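PDB 4B9W: tudor domain-containing protein 1 from Mus musculus, which scaffolds piRNA-mediated transposon silencing in the male germ line, its extended Tudor domains, of which this is the third, binding methylarginine-bearing Piwi proteins. Local coordinates for residues W8-F13 with L124-M129; E17-V22 with A162-I167; D54-K59 with Q113-L118; N62-E67 with A85-I90; C131-I136 with V172-T177. One frame throughout, in Å; residues are numbered along the deposited sequence.

Contact 1: W8-F13 with L124-M129; sequences WTWVEF and LPFQGM
Phe-126 packs against both Trp-8 and Trp-10 in an aromatic cluster where the N-terminal arm of the extended Tudor domain meets the loop leading from the Tudor barrel into strand 129-133. The Trp-8 six-membered ring and the Phe-126 ring lie nearly parallel (14°) but strongly offset, with little overlap, Phe-126 CE2 being 3.4 Å from Trp-8 CD2. Against Trp-10 the same ring stands T-shaped, its edge directed at the indole face, planes at 89°. The backbones are joined by a single bridge: Phe-126 N donates to Thr-9 O (2.8 Å), and a weak bond runs from Val-11 N to Phe-126 O. A water bridges Thr-9 N and Leu-124 O. Arg-84 also bonds Leu-124 O, tying this loop to strand 81-90. Apolar packing continues through Met-129, whose chain folds at both chi2 (-56°) and chi3, bringing SD within 3.7 Å of Val-11 CB and obliquely beside the Trp-10 ring. Its methyl CE meets the edge of the Phe-13 ring, 3.8 Å from CE2.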
# COMPACT_ATOMS: atom_id res chain seq x y z
N TRP A 8 4.01 -20.95 5.17
CA TRP A 8 3.78 -21.00 3.73
C TRP A 8 4.95 -20.45 2.98
O TRP A 8 5.83 -19.83 3.57
CB TRP A 8 2.51 -20.21 3.42
CG TRP A 8 2.51 -18.86 4.10
CD1 TRP A 8 1.99 -18.52 5.35
CD2 TRP A 8 3.12 -17.63 3.61
NE1 TRP A 8 2.21 -17.20 5.63
CE2 TRP A 8 2.88 -16.61 4.63
CE3 TRP A 8 3.80 -17.29 2.47
CZ2 TRP A 8 3.32 -15.31 4.48
CZ3 TRP A 8 4.23 -15.98 2.32
CH2 TRP A 8 3.99 -15.00 3.30
N THR A 9 4.97 -20.64 1.66
CA THR A 9 6.04 -20.10 0.82
C THR A 9 5.49 -19.41 -0.42
O THR A 9 4.30 -19.48 -0.71
CB THR A 9 7.01 -21.23 0.40
OG1 THR A 9 6.32 -22.17 -0.42
CG2 THR A 9 7.59 -21.98 1.65
N TRP A 10 6.38 -18.71 -1.12
CA TRP A 10 6.10 -18.22 -2.46
C TRP A 10 6.71 -19.12 -3.47
O TRP A 10 7.49 -19.99 -3.12
CB TRP A 10 6.66 -16.83 -2.63
CG TRP A 10 5.98 -15.86 -1.73
CD1 TRP A 10 6.40 -15.42 -0.48
CD2 TRP A 10 4.69 -15.17 -1.96
NE1 TRP A 10 5.49 -14.54 0.06
CE2 TRP A 10 4.45 -14.35 -0.78
CE3 TRP A 10 3.77 -15.16 -2.98
CZ2 TRP A 10 3.33 -13.55 -0.66
CZ3 TRP A 10 2.64 -14.37 -2.84
CH2 TRP A 10 2.43 -13.58 -1.71
N VAL A 11 6.35 -18.91 -4.73
CA VAL A 11 7.01 -19.60 -5.82
C VAL A 11 8.45 -19.11 -5.79
O VAL A 11 8.72 -17.95 -5.50
CB VAL A 11 6.37 -19.29 -7.20
CG1 VAL A 11 7.13 -20.01 -8.32
CG2 VAL A 11 4.91 -19.70 -7.21
N GLU A 12 9.37 -20.03 -6.07
CA GLU A 12 10.80 -19.74 -5.98
C GLU A 12 11.45 -19.83 -7.36
O GLU A 12 11.05 -20.65 -8.19
CB GLU A 12 11.47 -20.71 -5.00
CG GLU A 12 11.02 -20.53 -3.55
CD GLU A 12 11.42 -19.19 -2.98
OE1 GLU A 12 12.14 -18.46 -3.69
OE2 GLU A 12 11.06 -18.86 -1.82
N PHE A 13 12.46 -18.97 -7.56
CA PHE A 13 13.17 -18.84 -8.84
C PHE A 13 14.69 -18.87 -8.72
O PHE A 13 15.27 -18.57 -7.66
CB PHE A 13 12.81 -17.49 -9.51
CG PHE A 13 11.35 -17.29 -9.70
CD1 PHE A 13 10.69 -17.82 -10.81
CD2 PHE A 13 10.60 -16.62 -8.74
CE1 PHE A 13 9.33 -17.66 -10.97
CE2 PHE A 13 9.23 -16.46 -8.91
CZ PHE A 13 8.60 -16.98 -10.02
N LEU A 124 0.79 -25.78 -1.35
CA LEU A 124 1.06 -25.16 -2.63
C LEU A 124 1.64 -23.75 -2.39
O LEU A 124 1.09 -22.98 -1.62
CB LEU A 124 -0.22 -25.08 -3.45
CG LEU A 124 -0.12 -24.59 -4.89
CD1 LEU A 124 0.51 -25.65 -5.80
CD2 LEU A 124 -1.51 -24.20 -5.36
N PRO A 125 2.78 -23.43 -3.02
CA PRO A 125 3.32 -22.07 -2.83
C PRO A 125 2.32 -21.03 -3.29
O PRO A 125 1.55 -21.29 -4.22
CB PRO A 125 4.58 -22.05 -3.71
CG PRO A 125 4.95 -23.49 -3.88
CD PRO A 125 3.68 -24.29 -3.80
N PHE A 126 2.34 -19.86 -2.66
CA PHE A 126 1.53 -18.74 -3.13
C PHE A 126 1.93 -18.33 -4.54
O PHE A 126 3.11 -18.20 -4.86
CB PHE A 126 1.58 -17.55 -2.15
CG PHE A 126 0.99 -17.83 -0.78
CD1 PHE A 126 0.30 -19.01 -0.48
CD2 PHE A 126 1.10 -16.88 0.24
CE1 PHE A 126 -0.24 -19.23 0.78
CE2 PHE A 126 0.56 -17.10 1.51
CZ PHE A 126 -0.09 -18.28 1.78
N GLN A 127 0.91 -18.14 -5.39
CA GLN A 127 1.11 -18.10 -6.86
C GLN A 127 1.05 -16.71 -7.48
O GLN A 127 1.43 -16.56 -8.62
CB GLN A 127 0.06 -18.96 -7.56
CG GLN A 127 0.18 -20.45 -7.32
CD GLN A 127 1.45 -21.05 -7.86
OE1 GLN A 127 1.88 -20.73 -8.97
NE2 GLN A 127 2.07 -21.96 -7.09
N GLY A 128 0.55 -15.72 -6.75
CA GLY A 128 0.52 -14.35 -7.24
C GLY A 128 1.85 -13.68 -6.95
O GLY A 128 2.06 -13.10 -5.87
N MET A 129 2.75 -13.77 -7.92
CA MET A 129 4.11 -13.29 -7.74
C MET A 129 4.21 -11.85 -8.17
O MET A 129 3.95 -11.55 -9.34
CB MET A 129 5.05 -14.16 -8.59
CG MET A 129 5.08 -15.62 -8.16
SD MET A 129 5.53 -15.77 -6.41
CE MET A 129 6.99 -14.71 -6.34
O HOH W 1 2.39 -21.86 0.75

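Contact 2: E17-V22 with A162-I167; sequences ETVDVV and ARVVEI
Glu-17 opens the antiparallel pairing: its carbonyl O receives Val-164 N at 2.9 Å in an almost straight bond (172°). Its carboxylate turns to other partners, the backbone N of Thr-14 and the amine of Lys-38. Thr-18 faces Arg-163 in a non-hydrogen-bonded pair; its methyl CG2 lies 3.6 Å from Arg-163 CG, while the guanidinium runs on to a salt bridge with Asp-16. Val-19 and Ala-162 form the hydrogen-bonded pair that follows, Val-19 N to Ala-162 O at 2.8 Å and Ala-162 N to Val-19 O at 2.7 Å. Val-19 CG1 also comes within 4.3 Å of Val-164 CG2. Val-21, its CG1 beside the backbone N (chi1 -59°), presses that methyl on Ala-162 CB at 3.5 Å, a tight carbon contact. Strand 18-26 lies between strands 160-168 and 31-36 in the mixed sheet of what is, as in other extended Tudor domains, probably the staphylococcal-nuclease-like lobe, with Val-21 and Ala-162 both packing on Leu-176 of strand 171-178.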
# COMPACT_ATOMS: atom_id res chain seq x y z
N GLU A 17 16.41 -17.46 -14.73
CA GLU A 17 15.39 -18.44 -15.11
C GLU A 17 14.44 -17.86 -16.16
O GLU A 17 13.98 -16.73 -16.04
CB GLU A 17 14.60 -18.88 -13.88
CG GLU A 17 13.61 -20.00 -14.15
CD GLU A 17 12.89 -20.47 -12.90
OE1 GLU A 17 13.41 -20.27 -11.77
OE2 GLU A 17 11.81 -21.08 -13.05
N THR A 18 14.16 -18.63 -17.20
CA THR A 18 13.14 -18.22 -18.18
C THR A 18 11.92 -19.12 -18.07
O THR A 18 12.02 -20.34 -18.03
CB THR A 18 13.68 -18.21 -19.61
OG1 THR A 18 14.10 -19.53 -19.96
CG2 THR A 18 14.82 -17.28 -19.72
N VAL A 19 10.76 -18.49 -17.99
CA VAL A 19 9.54 -19.17 -17.65
C VAL A 19 8.34 -18.41 -18.22
O VAL A 19 8.33 -17.19 -18.28
CB VAL A 19 9.44 -19.34 -16.11
CG1 VAL A 19 9.63 -17.99 -15.44
CG2 VAL A 19 8.13 -20.02 -15.71
N ASP A 20 7.34 -19.14 -18.68
CA ASP A 20 6.16 -18.52 -19.25
C ASP A 20 5.26 -18.01 -18.13
O ASP A 20 5.14 -18.63 -17.06
CB ASP A 20 5.40 -19.48 -20.16
CG ASP A 20 6.12 -19.71 -21.49
OD1 ASP A 20 6.84 -18.81 -21.98
OD2 ASP A 20 5.95 -20.81 -22.04
N VAL A 21 4.68 -16.84 -18.37
CA VAL A 21 3.78 -16.20 -17.45
C VAL A 21 2.49 -15.77 -18.15
O VAL A 21 2.43 -15.60 -19.37
CB VAL A 21 4.42 -14.94 -16.82
CG1 VAL A 21 5.70 -15.31 -16.08
CG2 VAL A 21 4.68 -13.86 -17.87
N VAL A 22 1.45 -15.65 -17.34
CA VAL A 22 0.24 -14.93 -17.68
C VAL A 22 0.11 -13.92 -16.54
O VAL A 22 0.33 -14.27 -15.37
CB VAL A 22 -1.04 -15.83 -17.74
CG1 VAL A 22 -1.11 -16.60 -19.06
CG2 VAL A 22 -1.10 -16.79 -16.56
N ALA A 162 8.92 -14.83 -19.50
CA ALA A 162 9.53 -13.98 -18.48
C ALA A 162 10.91 -14.51 -18.18
O ALA A 162 11.10 -15.71 -18.00
CB ALA A 162 8.69 -13.95 -17.20
N ARG A 163 11.87 -13.60 -18.16
CA ARG A 163 13.19 -13.90 -17.68
C ARG A 163 13.38 -13.19 -16.34
O ARG A 163 13.23 -11.98 -16.23
CB ARG A 163 14.25 -13.48 -18.68
CG ARG A 163 15.61 -14.02 -18.33
CD ARG A 163 16.58 -13.90 -19.49
NE ARG A 163 17.00 -12.53 -19.68
CZ ARG A 163 17.88 -11.89 -18.90
NH1 ARG A 163 18.43 -12.49 -17.84
NH2 ARG A 163 18.21 -10.62 -19.17
N VAL A 164 13.66 -13.97 -15.32
CA VAL A 164 13.76 -13.47 -13.95
C VAL A 164 15.17 -12.84 -13.81
O VAL A 164 16.12 -13.53 -13.63
CB VAL A 164 13.50 -14.65 -12.95
CG1 VAL A 164 13.58 -14.19 -11.50
CG2 VAL A 164 12.15 -15.30 -13.21
N VAL A 165 15.28 -11.52 -13.92
CA VAL A 165 16.60 -10.85 -13.94
C VAL A 165 17.09 -10.54 -12.52
O VAL A 165 18.28 -10.66 -12.23
CB VAL A 165 16.55 -9.53 -14.78
CG1 VAL A 165 17.87 -8.75 -14.71
CG2 VAL A 165 16.19 -9.85 -16.23
N GLU A 166 16.17 -10.11 -11.65
CA GLU A 166 16.52 -9.85 -10.26
C GLU A 166 15.42 -10.35 -9.33
O GLU A 166 14.22 -10.28 -9.67
CB GLU A 166 16.84 -8.35 -10.04
CG GLU A 166 15.66 -7.49 -9.69
CD GLU A 166 15.95 -6.00 -9.84
OE1 GLU A 166 17.06 -5.56 -9.43
OE2 GLU A 166 15.06 -5.27 -10.35
N ILE A 167 15.84 -10.88 -8.18
CA ILE A 167 14.97 -11.50 -7.19
C ILE A 167 15.13 -10.69 -5.94
O ILE A 167 16.25 -10.50 -5.47
CB ILE A 167 15.39 -12.97 -6.88
CG1 ILE A 167 15.66 -13.77 -8.16
CG2 ILE A 167 14.33 -13.67 -6.02
CD1 ILE A 167 15.71 -15.28 -7.95

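Contact 3: D54-K59 with Q113-L118; sequences DYCAQK and QLQAIL
Tyr-55, near the C-terminal end of helix 41-57, reaches across to segment 113-118 and gives its hydroxyl proton to Ala-116 O, with OH and O 2.6 Å apart. The acceptor lies at the edge of the phenol ring and near its plane, whereas the hydroxyl stands above the carbonyl plane of Ala-116, 42° out of it, and so is not aligned with a lone pair. A chi1 of 161° swings the Tyr-55 ring away from its own backbone N and out toward the strand. Along the same ring, Leu-118 comes in obliquely and sets CD1 3.6 Å from Tyr-55 CE1.

Gln-115 supplies the second polar link, this time in the reverse direction, from strand to helix. Extended beyond CG, its side chain points NE2 at Cys-56 O, 3.1 Å away in a nearly straight bond (169°), with the acceptor close to the amide plane. The other end of that amide is also held, since OE1 accepts from Asn-62 ND2; bonds at both ends should fix the amide's rotation. Cys-56 adds packing, its CB 3.7 Å from Gln-115 NE2.

The contact fastens the end of the long helix to strand 114-116, an outermost strand of the five-stranded antiparallel Tudor sheet. Cys-56 and Gln-115 both touch Trp-82 of strand 81-90, Cys-73 of strand 71-76 packs on Tyr-55 and Cys-56, and the Tyr-55 ring meets that of Phe-121.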
# COMPACT_ATOMS: atom_id res chain seq x y z
N ASP A 54 -15.23 -26.44 -1.41
CA ASP A 54 -15.90 -27.50 -0.64
C ASP A 54 -15.76 -27.24 0.85
O ASP A 54 -16.74 -27.23 1.58
CB ASP A 54 -15.33 -28.87 -1.02
CG ASP A 54 -15.48 -29.19 -2.50
OD1 ASP A 54 -16.27 -28.52 -3.19
OD2 ASP A 54 -14.80 -30.10 -2.99
N TYR A 55 -14.53 -26.97 1.28
CA TYR A 55 -14.21 -26.71 2.68
C TYR A 55 -14.98 -25.49 3.18
O TYR A 55 -15.59 -25.54 4.25
CB TYR A 55 -12.69 -26.52 2.84
CG TYR A 55 -12.26 -25.82 4.11
CD1 TYR A 55 -12.27 -26.48 5.34
CD2 TYR A 55 -11.85 -24.49 4.07
CE1 TYR A 55 -11.89 -25.83 6.51
CE2 TYR A 55 -11.45 -23.83 5.22
CZ TYR A 55 -11.47 -24.50 6.44
OH TYR A 55 -11.08 -23.83 7.57
N CYS A 56 -14.97 -24.41 2.39
CA CYS A 56 -15.57 -23.14 2.83
C CYS A 56 -17.09 -23.22 2.78
O CYS A 56 -17.78 -22.55 3.55
CB CYS A 56 -15.09 -21.95 1.98
SG CYS A 56 -13.50 -21.26 2.50
N ALA A 57 -17.60 -24.05 1.88
CA ALA A 57 -19.02 -24.17 1.66
C ALA A 57 -19.79 -24.60 2.89
O ALA A 57 -20.96 -24.33 2.97
CB ALA A 57 -19.30 -25.16 0.53
N GLN A 58 -19.15 -25.29 3.82
CA GLN A 58 -19.92 -26.03 4.80
C GLN A 58 -20.38 -25.23 6.01
O GLN A 58 -19.70 -24.30 6.46
CB GLN A 58 -19.18 -27.28 5.24
CG GLN A 58 -20.08 -28.30 5.92
CD GLN A 58 -21.32 -28.65 5.10
OE1 GLN A 58 -21.24 -28.81 3.88
NE2 GLN A 58 -22.46 -28.78 5.77
N LYS A 59 -21.55 -25.61 6.51
CA LYS A 59 -22.19 -25.02 7.68
C LYS A 59 -21.87 -25.89 8.90
O LYS A 59 -22.08 -27.10 8.86
CB LYS A 59 -23.72 -24.96 7.46
CG LYS A 59 -24.23 -23.69 6.79
CD LYS A 59 -24.79 -22.65 7.77
CE LYS A 59 -23.83 -22.38 8.92
NZ LYS A 59 -24.28 -21.42 9.97
N GLN A 113 -16.99 -13.02 5.63
CA GLN A 113 -16.34 -13.32 4.38
C GLN A 113 -14.90 -13.84 4.61
O GLN A 113 -14.11 -13.95 3.68
CB GLN A 113 -16.38 -12.08 3.49
CG GLN A 113 -17.77 -11.71 2.99
CD GLN A 113 -17.83 -10.43 2.16
OE1 GLN A 113 -17.08 -9.47 2.38
NE2 GLN A 113 -18.73 -10.41 1.18
N LEU A 114 -14.60 -14.17 5.87
CA LEU A 114 -13.32 -14.72 6.27
C LEU A 114 -13.55 -16.06 6.97
O LEU A 114 -14.51 -16.22 7.71
CB LEU A 114 -12.64 -13.78 7.26
CG LEU A 114 -12.17 -12.43 6.72
CD1 LEU A 114 -11.63 -11.61 7.87
CD2 LEU A 114 -11.13 -12.65 5.63
N GLN A 115 -12.69 -17.03 6.69
CA GLN A 115 -12.67 -18.29 7.40
C GLN A 115 -11.22 -18.65 7.68
O GLN A 115 -10.31 -18.35 6.88
CB GLN A 115 -13.38 -19.39 6.57
CG GLN A 115 -14.87 -19.13 6.39
CD GLN A 115 -15.62 -20.32 5.82
OE1 GLN A 115 -15.38 -21.46 6.22
NE2 GLN A 115 -16.53 -20.06 4.87
N ALA A 116 -10.98 -19.29 8.83
CA ALA A 116 -9.65 -19.83 9.13
C ALA A 116 -9.19 -20.77 8.00
O ALA A 116 -10.01 -21.45 7.39
CB ALA A 116 -9.65 -20.56 10.47
N ILE A 117 -7.89 -20.76 7.68
CA ILE A 117 -7.33 -21.70 6.71
C ILE A 117 -6.65 -22.86 7.46
O ILE A 117 -6.26 -22.71 8.62
CB ILE A 117 -6.35 -21.01 5.73
CG1 ILE A 117 -6.12 -21.91 4.51
CG2 ILE A 117 -5.04 -20.63 6.43
CD1 ILE A 117 -5.56 -21.20 3.29
N LEU A 118 -6.58 -24.02 6.82
CA LEU A 118 -5.93 -25.17 7.43
C LEU A 118 -4.60 -25.45 6.74
O LEU A 118 -4.44 -25.16 5.56
CB LEU A 118 -6.86 -26.38 7.37
CG LEU A 118 -8.19 -26.22 8.12
CD1 LEU A 118 -9.00 -27.49 7.99
CD2 LEU A 118 -7.96 -25.90 9.59

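Contact 4: N62-E67 with A85-I90; sequences NGFKAE and ALVKEI
Val-87 presses its branched side chain on a backbone carbonyl: its CB lies 3.2 Å from Glu-67 O, and the methyl CG1 follows at 3.5 Å. No hydrogen bond crosses the contact, which is made entirely by packing, where the loop that leads into strand 71-76 runs past strand 81-90 of the Tudor barrel. A classic beta bulge, in which Lys-88 and Glu-89 both face Lys-97, interrupts that strand between Val-87 and Ile-90, and these two residues both turn their side chains toward the loop. Phe-64 reaches Val-87 with its ring edge, CZ lying 3.9 Å from CG2. Strand 81-90 also borders the bound MILI peptide, which carries a dimethylarginine: Ile-90 makes backbone hydrogen bonds with the peptide, and Glu-89 OE2 pairs with one of its basic side chains. Lys-145 of the second subunit bonds Ala-66 O through its NZ and the Glu-67 carboxylate through its backbone N, so the loop lies at a subunit contact as well. At the far end of the contact, Ile-90 lays its terminal methyl CD1 against Ala-66, 4.2 Å from CB and 3.8 Å from the carbonyl O.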
# COMPACT_ATOMS: atom_id res chain seq x y z
N ASN A 62 -16.09 -21.14 9.89
CA ASN A 62 -15.06 -21.06 10.93
C ASN A 62 -15.03 -19.75 11.72
O ASN A 62 -15.18 -18.66 11.14
CB ASN A 62 -13.67 -21.27 10.32
CG ASN A 62 -13.47 -22.67 9.80
OD1 ASN A 62 -12.66 -23.44 10.32
ND2 ASN A 62 -14.22 -23.02 8.76
N GLY A 63 -14.81 -19.85 13.03
CA GLY A 63 -14.43 -18.70 13.83
C GLY A 63 -13.01 -18.32 13.44
O GLY A 63 -12.08 -19.09 13.69
N PHE A 64 -12.85 -17.18 12.77
CA PHE A 64 -11.52 -16.70 12.40
C PHE A 64 -11.16 -15.43 13.19
O PHE A 64 -11.95 -14.51 13.26
CB PHE A 64 -11.45 -16.41 10.90
CG PHE A 64 -10.14 -15.80 10.47
CD1 PHE A 64 -8.98 -16.53 10.54
CD2 PHE A 64 -10.08 -14.48 10.05
CE1 PHE A 64 -7.77 -15.97 10.16
CE2 PHE A 64 -8.88 -13.92 9.67
CZ PHE A 64 -7.72 -14.66 9.73
N LYS A 65 -9.97 -15.42 13.78
CA LYS A 65 -9.46 -14.26 14.51
C LYS A 65 -8.43 -13.52 13.64
O LYS A 65 -7.32 -14.00 13.42
CB LYS A 65 -8.83 -14.70 15.83
CG LYS A 65 -9.82 -14.89 16.98
CD LYS A 65 -9.14 -15.51 18.19
CE LYS A 65 -10.00 -15.40 19.45
NZ LYS A 65 -11.38 -15.94 19.24
N ALA A 66 -8.81 -12.34 13.15
CA ALA A 66 -7.95 -11.55 12.25
C ALA A 66 -6.75 -10.96 12.98
O ALA A 66 -6.89 -10.33 14.02
CB ALA A 66 -8.75 -10.46 11.55
N GLU A 67 -5.56 -11.22 12.46
CA GLU A 67 -4.34 -10.61 12.92
C GLU A 67 -3.54 -10.28 11.66
O GLU A 67 -3.63 -11.01 10.66
CB GLU A 67 -3.58 -11.56 13.84
CG GLU A 67 -2.26 -10.99 14.36
CD GLU A 67 -2.41 -9.66 15.10
OE1 GLU A 67 -2.80 -9.70 16.30
OE2 GLU A 67 -2.11 -8.60 14.50
N ALA A 85 -5.79 -16.07 1.26
CA ALA A 85 -5.53 -14.67 1.52
C ALA A 85 -4.69 -14.47 2.79
O ALA A 85 -4.57 -15.38 3.62
CB ALA A 85 -6.86 -13.94 1.63
N LEU A 86 -4.07 -13.29 2.89
CA LEU A 86 -3.42 -12.79 4.08
C LEU A 86 -4.12 -11.51 4.52
O LEU A 86 -4.46 -10.64 3.70
CB LEU A 86 -1.93 -12.48 3.82
CG LEU A 86 -0.92 -13.62 3.68
CD1 LEU A 86 0.40 -13.07 3.10
CD2 LEU A 86 -0.68 -14.35 5.00
N VAL A 87 -4.32 -11.37 5.84
CA VAL A 87 -4.85 -10.14 6.41
C VAL A 87 -3.83 -9.00 6.19
O VAL A 87 -2.68 -9.07 6.65
CB VAL A 87 -5.19 -10.34 7.90
CG1 VAL A 87 -5.61 -9.03 8.56
CG2 VAL A 87 -6.29 -11.39 8.04
N LYS A 88 -4.26 -7.96 5.49
CA LYS A 88 -3.41 -6.83 5.21
C LYS A 88 -3.75 -5.65 6.13
O LYS A 88 -2.85 -5.02 6.69
CB LYS A 88 -3.51 -6.44 3.73
CG LYS A 88 -2.46 -5.42 3.31
CD LYS A 88 -1.93 -5.71 1.92
CE LYS A 88 -0.43 -5.50 1.81
NZ LYS A 88 -0.12 -4.20 1.16
N GLU A 89 -5.04 -5.38 6.31
CA GLU A 89 -5.48 -4.29 7.17
C GLU A 89 -6.72 -4.63 7.99
O GLU A 89 -7.57 -5.38 7.53
CB GLU A 89 -5.79 -3.05 6.33
CG GLU A 89 -4.76 -2.75 5.26
CD GLU A 89 -4.91 -1.37 4.68
OE1 GLU A 89 -5.82 -0.64 5.10
OE2 GLU A 89 -4.10 -1.01 3.82
N ILE A 90 -6.82 -4.06 9.19
CA ILE A 90 -8.05 -4.09 9.99
C ILE A 90 -8.55 -2.66 10.18
O ILE A 90 -7.84 -1.79 10.74
CB ILE A 90 -7.87 -4.77 11.36
CG1 ILE A 90 -7.34 -6.19 11.17
CG2 ILE A 90 -9.20 -4.85 12.12
CD1 ILE A 90 -6.90 -6.85 12.46

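Contact 5: C131-I136 with V172-T177; sequences CWLVDI and VGVELT
Trp-132 and Val-174 form the shortest of three backbone bonds in this parallel strand pair, Val-174 N giving its proton to Trp-132 O at 2.8 Å (168°). Trp-132 N to Val-172 O and Val-134 N to Val-174 O, both 3.0 Å, complete the ladder. The indole of Trp-132 folds back over the partner strand, its CG between the backbone N and the carbonyl carbon (chi1 47°). This lays the five-membered ring over Gly-173 in a CH-pi contact, CA 3.4 Å from the ring centroid and 24° off its normal. The indole NE1 bonds Glu-166. On the opposite face of the sheet, Val-172 CG2 touches Cys-131 SG at 3.7 Å. Val-134 CG1 packs on Gly-173 C, 3.5 Å away, and Leu-133 crosses Leu-176 at about a right angle, CD2 to CG 3.8 Å. In the mixed sheet, probably that of a staphylococcal-nuclease-like lobe, strand 129-133 lies between strands 31-36 and 171-178, and helix 187-193 packs on Leu-133 and Leu-176.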
# COMPACT_ATOMS: atom_id res chain seq x y z
N CYS A 131 5.74 -8.66 -9.66
CA CYS A 131 6.78 -8.41 -10.64
C CYS A 131 6.91 -6.93 -10.93
O CYS A 131 6.09 -6.15 -10.52
CB CYS A 131 6.48 -9.11 -11.96
SG CYS A 131 6.22 -10.88 -11.81
N TRP A 132 8.01 -6.56 -11.59
CA TRP A 132 8.16 -5.23 -12.21
C TRP A 132 9.00 -5.41 -13.42
O TRP A 132 9.77 -6.33 -13.46
CB TRP A 132 8.81 -4.23 -11.27
CG TRP A 132 10.03 -4.71 -10.55
CD1 TRP A 132 11.37 -4.61 -10.94
CD2 TRP A 132 10.06 -5.38 -9.24
NE1 TRP A 132 12.19 -5.17 -9.98
CE2 TRP A 132 11.46 -5.65 -8.95
CE3 TRP A 132 9.08 -5.76 -8.31
CZ2 TRP A 132 11.85 -6.28 -7.79
CZ3 TRP A 132 9.49 -6.39 -7.13
CH2 TRP A 132 10.84 -6.65 -6.88
N LEU A 133 8.84 -4.57 -14.43
CA LEU A 133 9.70 -4.65 -15.61
C LEU A 133 11.05 -4.04 -15.25
O LEU A 133 11.11 -3.03 -14.57
CB LEU A 133 9.10 -3.89 -16.80
CG LEU A 133 7.82 -4.46 -17.43
CD1 LEU A 133 7.42 -3.58 -18.61
CD2 LEU A 133 8.00 -5.89 -17.86
N VAL A 134 12.14 -4.64 -15.70
CA VAL A 134 13.44 -4.06 -15.41
C VAL A 134 13.80 -3.01 -16.46
O VAL A 134 13.23 -2.97 -17.55
CB VAL A 134 14.55 -5.11 -15.29
CG1 VAL A 134 14.27 -6.03 -14.11
CG2 VAL A 134 14.70 -5.88 -16.60
N ASP A 135 14.74 -2.16 -16.08
CA ASP A 135 15.42 -1.22 -16.99
C ASP A 135 14.52 -0.06 -17.49
O ASP A 135 14.84 0.58 -18.50
CB ASP A 135 16.07 -1.94 -18.20
CG ASP A 135 17.13 -2.99 -17.79
OD1 ASP A 135 17.60 -3.00 -16.64
OD2 ASP A 135 17.47 -3.82 -18.66
N ILE A 136 13.45 0.22 -16.75
CA ILE A 136 12.60 1.41 -17.00
C ILE A 136 12.18 2.14 -15.72
O ILE A 136 12.26 1.61 -14.63
CB ILE A 136 11.33 1.04 -17.79
CG1 ILE A 136 10.50 0.01 -17.00
CG2 ILE A 136 11.69 0.53 -19.18
CD1 ILE A 136 9.04 -0.01 -17.38
N VAL A 172 9.90 -10.03 -7.91
CA VAL A 172 10.89 -10.21 -8.97
C VAL A 172 10.83 -9.16 -10.11
O VAL A 172 9.75 -8.80 -10.60
CB VAL A 172 10.81 -11.64 -9.58
CG1 VAL A 172 10.86 -12.71 -8.50
CG2 VAL A 172 9.56 -11.83 -10.43
N GLY A 173 12.01 -8.67 -10.50
CA GLY A 173 12.16 -7.81 -11.68
C GLY A 173 12.35 -8.70 -12.91
O GLY A 173 13.22 -9.57 -12.92
N VAL A 174 11.53 -8.50 -13.93
CA VAL A 174 11.52 -9.38 -15.10
C VAL A 174 11.66 -8.60 -16.39
O VAL A 174 11.32 -7.42 -16.47
CB VAL A 174 10.21 -10.20 -15.21
CG1 VAL A 174 10.07 -11.15 -14.03
CG2 VAL A 174 9.00 -9.27 -15.32
N GLU A 175 12.19 -9.30 -17.40
CA GLU A 175 12.11 -8.89 -18.79
C GLU A 175 11.03 -9.78 -19.41
O GLU A 175 11.06 -11.01 -19.24
CB GLU A 175 13.47 -9.11 -19.44
CG GLU A 175 13.60 -8.65 -20.88
CD GLU A 175 14.72 -9.40 -21.62
OE1 GLU A 175 14.67 -10.66 -21.75
OE2 GLU A 175 15.65 -8.71 -22.08
N LEU A 176 10.06 -9.15 -20.07
CA LEU A 176 8.89 -9.83 -20.66
C LEU A 176 8.97 -9.78 -22.18
O LEU A 176 9.17 -8.71 -22.77
CB LEU A 176 7.59 -9.15 -20.24
CG LEU A 176 7.00 -9.37 -18.85
CD1 LEU A 176 5.58 -8.81 -18.80
CD2 LEU A 176 6.98 -10.84 -18.45
N THR A 177 8.82 -10.93 -22.81
CA THR A 177 8.83 -10.98 -24.25
C THR A 177 7.62 -11.75 -24.74
O THR A 177 7.29 -12.83 -24.25
CB THR A 177 10.14 -11.63 -24.79
OG1 THR A 177 11.27 -11.05 -24.13
CG2 THR A 177 10.26 -11.42 -26.28

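In the fold
From the N terminus, the arm 8-13 waits until 124-129 to close contact 1, a loop that encloses both contacts 3 and 4. Segment 17-22 closes on 162-167, so contact 2 crosses contact 1 and spans contacts 3 and 4 too. Inside, contact 3 ties the end of helix 41-57 to strand 114-116, and contact 4, within that loop, sets 62-67 against 85-90; Asn-62 links the two. Contact 5 opens after contact 1 has closed and crosses contact 2, their centres 8 Å apart in one mixed sheet. Contacts 3 and 4 thus belong to the Tudor part, contacts 2 and 5 to the second lobe, and contact 1 touches contacts 2, 4 and 5 between them.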